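Local coordinates for protein peptidyl-prolyl cis-trans isomerase cyclophilin-type (Toxoplasma gondii, PDB 3BO7) that probably catalyses the cis-trans isomerisation of peptide bonds preceding proline and so speeds protein folding, at residues A30-S33 and F34-C38; G142-V145 and L146-W149. All coordinates share one frame; numbering follows the deposited sequence.

In the fold
Contacts 1 and 2 are both one-turn contacts within a helix, and between them they represent the two helices of a cyclophilin barrel. Contact 1 (30-38) lies in helix 28-39 and contact 2 (142-149) takes in helix 143-149; their centres are about 23 Å apart, on opposite sides of the centre of the chain, and their nearest atoms stay about 11 Å apart. Strand 16-22 links them: Leu22 packs on contact 1, Leu18 on contact 2. In cyclophilins the proline-binding groove lies on the outer wall of the barrel, whereas these helices close its ends. Contact 1 also meets a 1,2-ethanediol, probably from the crystallisation liquor.

Contact 1: A30-S33 and F34-C38; sequences ACDS and FLRLC. With EDO (1,2-ethanediol), chain N.
Asp32 and Arg36, one helical turn apart, form the salt bridge of this stretch. Arg36 grips the carboxylate side-on with two nitrogens: NE reaches Asp32 OD1 at 3.0 Å in a nearly straight bond (175°), and NH2 reaches Asp32 OD2 at 2.8 Å. The two planes stand 61° apart, which leaves OD1 close to the guanidinium plane while NE meets that oxygen from well above the carboxylate plane. Asp32 holds its CG anti to the backbone N (chi1 -160°), swinging the carboxylate down the helix to the extended Arg36 chain. The two bonds to Asp32 limit the turning of the guanidinium; its third nitrogen, Arg36 NH1, has a further partner in this crystal, donating to O2 of the 1,2-ethanediol at 3.0 Å.

The helix backbone joins the same residues. Arg36 N gives a 2.8 Å bond to Asp32 O, so the two are linked through both main chain and side chains; Phe34 N to Ala30 O, Leu35 N to Cys31 O and Leu37 N to Ser33 O continue the pattern. Buried Ser33 OG is hydrogen-bonded to Gly82 N.

The apolar side chains face the barrel. Leu35 and Cys31 both pack on Leu22, while the Phe34 ring stacks on Phe43 and meets Phe136. The arrangement is an amphipathic alpha helix with an i to i+4 Asp-Arg salt bridge on its outer side, here the helix that closes one end of the cyclophilin beta barrel.

Contact 2: G142-V145 and L146-W149; sequences GLDV and LRQW
Val145 on Trp149 and Asp144 with Arg147 are the side-chain pairs of a local contact along the short helix 143-149, which follows directly on strand 135-141 and covers an end of the barrel. Gly142, with its positive phi, takes the N-cap position and starts the helix. Its carbonyl O accepts Leu146 N at 3.2 Å, in the carbonyl plane, and Arg147 N to Leu143 O and Trp149 N to Val145 O (3.0 Å) carry the helical pattern on. Gln148 N is shared between Asp144 O and, more weakly, Val145 O.

On the inward side, Val145 and Trp149 lie side by side and point the same way. Val145 CG1 sits over one face of the indole, displaced toward the rim and 3.6 Å from Trp149 CE2. Placing CG1 anti to its own backbone N (chi1 164°) is what brings this methyl above the ring. Val145 O also lies over a face, 3.3 Å from Trp149 CD1.

A looser apolar approach joins Leu143 CD2 to Leu146 CD2 at 4.4 Å.

On the more exposed side, Arg147 runs extended back along the helix and brings its guanidinium to the first turn. NH1 makes a long salt bridge to Asp144 OD2 (3.3 Å), with OD2 at the guanidinium edge, near its plane, and the carboxylate and guanidinium planes 53° apart. The same NH1 lies obliquely by Leu143 CB, at 3.5 Å, and the Arg147 side chain also touches Ile102.

Beyond the helix, Trp149 NE1 donates to Gln15 O and the indole meets the Phe48 ring at about 45°. Val145, Leu146 and Trp149 all press on Leu18 of strand 16-22, seating the helix against the barrel, while Leu146 extends further to Ile102 and Phe123.

Contact 1: A30-S33 and F34-C38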
loop_
_atom_site.group_PDB
_atom_site.type_symbol
_atom_site.label_atom_id
_atom_site.label_comp_id
_atom_site.label_asym_id
_atom_site.label_seq_id
_atom_site.Cartn_x
_atom_site.Cartn_y
_atom_site.Cartn_z
ATOM N N ALA A 30 10.948 -2.885 3.248
ATOM C CA ALA A 30 9.687 -2.304 2.804
ATOM C C ALA A 30 8.845 -1.811 3.982
ATOM O O ALA A 30 8.193 -0.771 3.892
ATOM C CB ALA A 30 8.906 -3.303 1.937
ATOM N N CYS A 31 8.868 -2.556 5.085
ATOM C CA CYS A 31 8.136 -2.180 6.296
ATOM C C CYS A 31 8.773 -0.963 6.941
ATOM O O CYS A 31 8.081 -0.006 7.300
ATOM C CB CYS A 31 8.098 -3.340 7.273
ATOM S SG CYS A 31 7.131 -4.705 6.666
ATOM N N ASP A 32 10.097 -0.997 7.052
ATOM C CA ASP A 32 10.866 0.126 7.585
ATOM C C ASP A 32 10.628 1.417 6.806
ATOM O O ASP A 32 10.283 2.449 7.389
ATOM C CB ASP A 32 12.350 -0.216 7.595
ATOM C CG ASP A 32 13.134 0.646 8.543
ATOM O OD1 ASP A 32 12.519 1.497 9.229
ATOM O OD2 ASP A 32 14.370 0.464 8.610
ATOM N N SER A 33 10.793 1.353 5.488
ATOM C CA SER A 33 10.524 2.495 4.615
ATOM C C SER A 33 9.140 3.071 4.871
ATOM O O SER A 33 8.987 4.291 5.025
ATOM C CB SER A 33 10.652 2.091 3.142
ATOM O OG SER A 33 10.315 3.173 2.294
ATOM N N PHE A 34 8.141 2.185 4.911
ATOM C CA PHE A 34 6.743 2.579 5.024
ATOM C C PHE A 34 6.502 3.318 6.342
ATOM O O PHE A 34 5.845 4.366 6.366
ATOM C CB PHE A 34 5.845 1.339 4.916
ATOM C CG PHE A 34 4.379 1.650 4.733
ATOM C CD1 PHE A 34 3.849 1.848 3.461
ATOM C CD2 PHE A 34 3.526 1.745 5.831
ATOM C CE1 PHE A 34 2.487 2.132 3.280
ATOM C CE2 PHE A 34 2.162 2.037 5.656
ATOM C CZ PHE A 34 1.649 2.231 4.376
ATOM N N LEU A 35 7.058 2.762 7.425
ATOM C CA LEU A 35 6.914 3.299 8.775
ATOM C C LEU A 35 7.678 4.599 8.935
ATOM O O LEU A 35 7.206 5.520 9.605
ATOM C CB LEU A 35 7.328 2.256 9.836
ATOM C CG LEU A 35 6.400 1.028 9.957
ATOM C CD1 LEU A 35 7.051 -0.120 10.723
ATOM C CD2 LEU A 35 5.050 1.377 10.582
ATOM N N ARG A 36 8.842 4.691 8.304
ATOM C CA ARG A 36 9.571 5.967 8.266
ATOM C C ARG A 36 8.767 7.073 7.569
ATOM O O ARG A 36 8.854 8.240 7.959
ATOM C CB ARG A 36 10.953 5.810 7.634
ATOM C CG ARG A 36 11.940 5.024 8.497
ATOM C CD ARG A 36 13.331 5.034 7.918
ATOM N NE ARG A 36 14.106 3.864 8.320
ATOM C CZ ARG A 36 15.436 3.823 8.349
ATOM N NH1 ARG A 36 16.136 4.898 8.017
ATOM N NH2 ARG A 36 16.074 2.715 8.718
ATOM N N LEU A 37 7.968 6.695 6.569
ATOM C CA LEU A 37 7.103 7.633 5.843
ATOM C C LEU A 37 5.862 7.982 6.652
ATOM O O LEU A 37 5.445 9.142 6.675
ATOM C CB LEU A 37 6.694 7.067 4.471
ATOM C CG LEU A 37 7.750 6.961 3.363
ATOM C CD1 LEU A 37 7.183 6.222 2.168
ATOM C CD2 LEU A 37 8.269 8.324 2.951
ATOM N N CYS A 38 5.273 6.972 7.302
ATOM C CA CYS A 38 4.216 7.197 8.297
ATOM C C CYS A 38 4.643 8.206 9.378
ATOM O O CYS A 38 3.841 9.045 9.799
ATOM C CB CYS A 38 3.781 5.882 8.953
ATOM S SG CYS A 38 2.841 4.789 7.880
HETATM C C1 EDO N . 19.151 3.062 6.846
HETATM O O1 EDO N . 19.329 2.910 5.432
HETATM C C2 EDO N . 19.662 4.439 7.258
HETATM O O2 EDO N . 19.054 4.861 8.488
#

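Contact 2: G142-V145 and L146-W149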
loop_
_atom_site.group_PDB
_atom_site.type_symbol
_atom_site.label_atom_id
_atom_site.label_comp_id
_atom_site.label_asym_id
_atom_site.label_seq_id
_atom_site.Cartn_x
_atom_site.Cartn_y
_atom_site.Cartn_z
ATOM N N GLY A 142 -10.952 -4.815 8.556
ATOM C CA GLY A 142 -11.503 -3.849 7.610
ATOM C C GLY A 142 -11.714 -4.433 6.227
ATOM O O GLY A 142 -11.755 -3.701 5.244
ATOM N N LEU A 143 -11.859 -5.753 6.144
ATOM C CA LEU A 143 -12.023 -6.437 4.860
ATOM C C LEU A 143 -13.303 -6.001 4.162
ATOM O O LEU A 143 -13.389 -6.053 2.929
ATOM C CB LEU A 143 -12.013 -7.964 5.025
ATOM C CG LEU A 143 -10.735 -8.726 5.397
ATOM C CD1 LEU A 143 -11.019 -10.218 5.397
ATOM C CD2 LEU A 143 -9.560 -8.414 4.475
ATOM N N ASP A 144 -14.290 -5.572 4.952
ATOM C CA ASP A 144 -15.575 -5.113 4.415
ATOM C C ASP A 144 -15.541 -3.677 3.892
ATOM O O ASP A 144 -16.335 -3.318 3.025
ATOM C CB ASP A 144 -16.714 -5.351 5.416
ATOM C CG ASP A 144 -17.084 -6.829 5.521
ATOM O OD1 ASP A 144 -18.044 -7.258 4.848
ATOM O OD2 ASP A 144 -16.386 -7.571 6.244
ATOM N N VAL A 145 -14.615 -2.870 4.408
ATOM C CA VAL A 145 -14.307 -1.559 3.819
ATOM C C VAL A 145 -13.702 -1.773 2.422
ATOM O O VAL A 145 -14.060 -1.096 1.454
ATOM C CB VAL A 145 -13.348 -0.738 4.726
ATOM C CG1 VAL A 145 -12.715 0.434 3.964
ATOM C CG2 VAL A 145 -14.084 -0.238 5.957
ATOM N N LEU A 146 -12.806 -2.752 2.337
ATOM C CA LEU A 146 -12.152 -3.135 1.093
ATOM C C LEU A 146 -13.183 -3.590 0.072
ATOM O O LEU A 146 -13.128 -3.182 -1.087
ATOM C CB LEU A 146 -11.155 -4.257 1.370
ATOM C CG LEU A 146 -9.752 -4.218 0.770
ATOM C CD1 LEU A 146 -9.089 -2.849 0.906
ATOM C CD2 LEU A 146 -8.906 -5.307 1.435
ATOM N N ARG A 147 -14.133 -4.414 0.517
ATOM C CA ARG A 147 -15.221 -4.898 -0.336
ATOM C C ARG A 147 -16.124 -3.780 -0.885
ATOM O O ARG A 147 -16.675 -3.909 -1.977
ATOM C CB ARG A 147 -16.042 -5.966 0.389
ATOM C CG ARG A 147 -15.321 -7.293 0.514
ATOM C CD ARG A 147 -16.167 -8.349 1.203
ATOM N NE ARG A 147 -15.381 -9.556 1.450
ATOM C CZ ARG A 147 -14.828 -9.878 2.619
ATOM N NH1 ARG A 147 -14.985 -9.099 3.689
ATOM N NH2 ARG A 147 -14.123 -10.994 2.723
ATOM N N GLN A 148 -16.254 -2.686 -0.140
ATOM C CA GLN A 148 -16.984 -1.508 -0.614
ATOM C C GLN A 148 -16.157 -0.705 -1.615
ATOM O O GLN A 148 -16.703 -0.152 -2.576
ATOM C CB GLN A 148 -17.426 -0.609 0.552
ATOM C CG GLN A 148 -18.617 -1.141 1.354
ATOM C CD GLN A 148 -19.767 -1.632 0.468
ATOM O OE1 GLN A 148 -20.346 -0.867 -0.307
ATOM N NE2 GLN A 148 -20.090 -2.915 0.582
ATOM N N TRP A 149 -14.846 -0.632 -1.385
ATOM C CA TRP A 149 -13.947 0.020 -2.324
ATOM C C TRP A 149 -13.958 -0.665 -3.678
ATOM O O TRP A 149 -13.831 -0.004 -4.703
ATOM C CB TRP A 149 -12.519 0.057 -1.796
ATOM C CG TRP A 149 -12.312 0.962 -0.630
ATOM C CD1 TRP A 149 -13.239 1.777 -0.032
ATOM C CD2 TRP A 149 -11.082 1.177 0.062
ATOM N NE1 TRP A 149 -12.661 2.467 1.003
ATOM C CE2 TRP A 149 -11.336 2.121 1.081
ATOM C CE3 TRP A 149 -9.789 0.661 -0.076
ATOM C CZ2 TRP A 149 -10.343 2.557 1.956
ATOM C CZ3 TRP A 149 -8.804 1.096 0.794
ATOM C CH2 TRP A 149 -9.085 2.036 1.797
#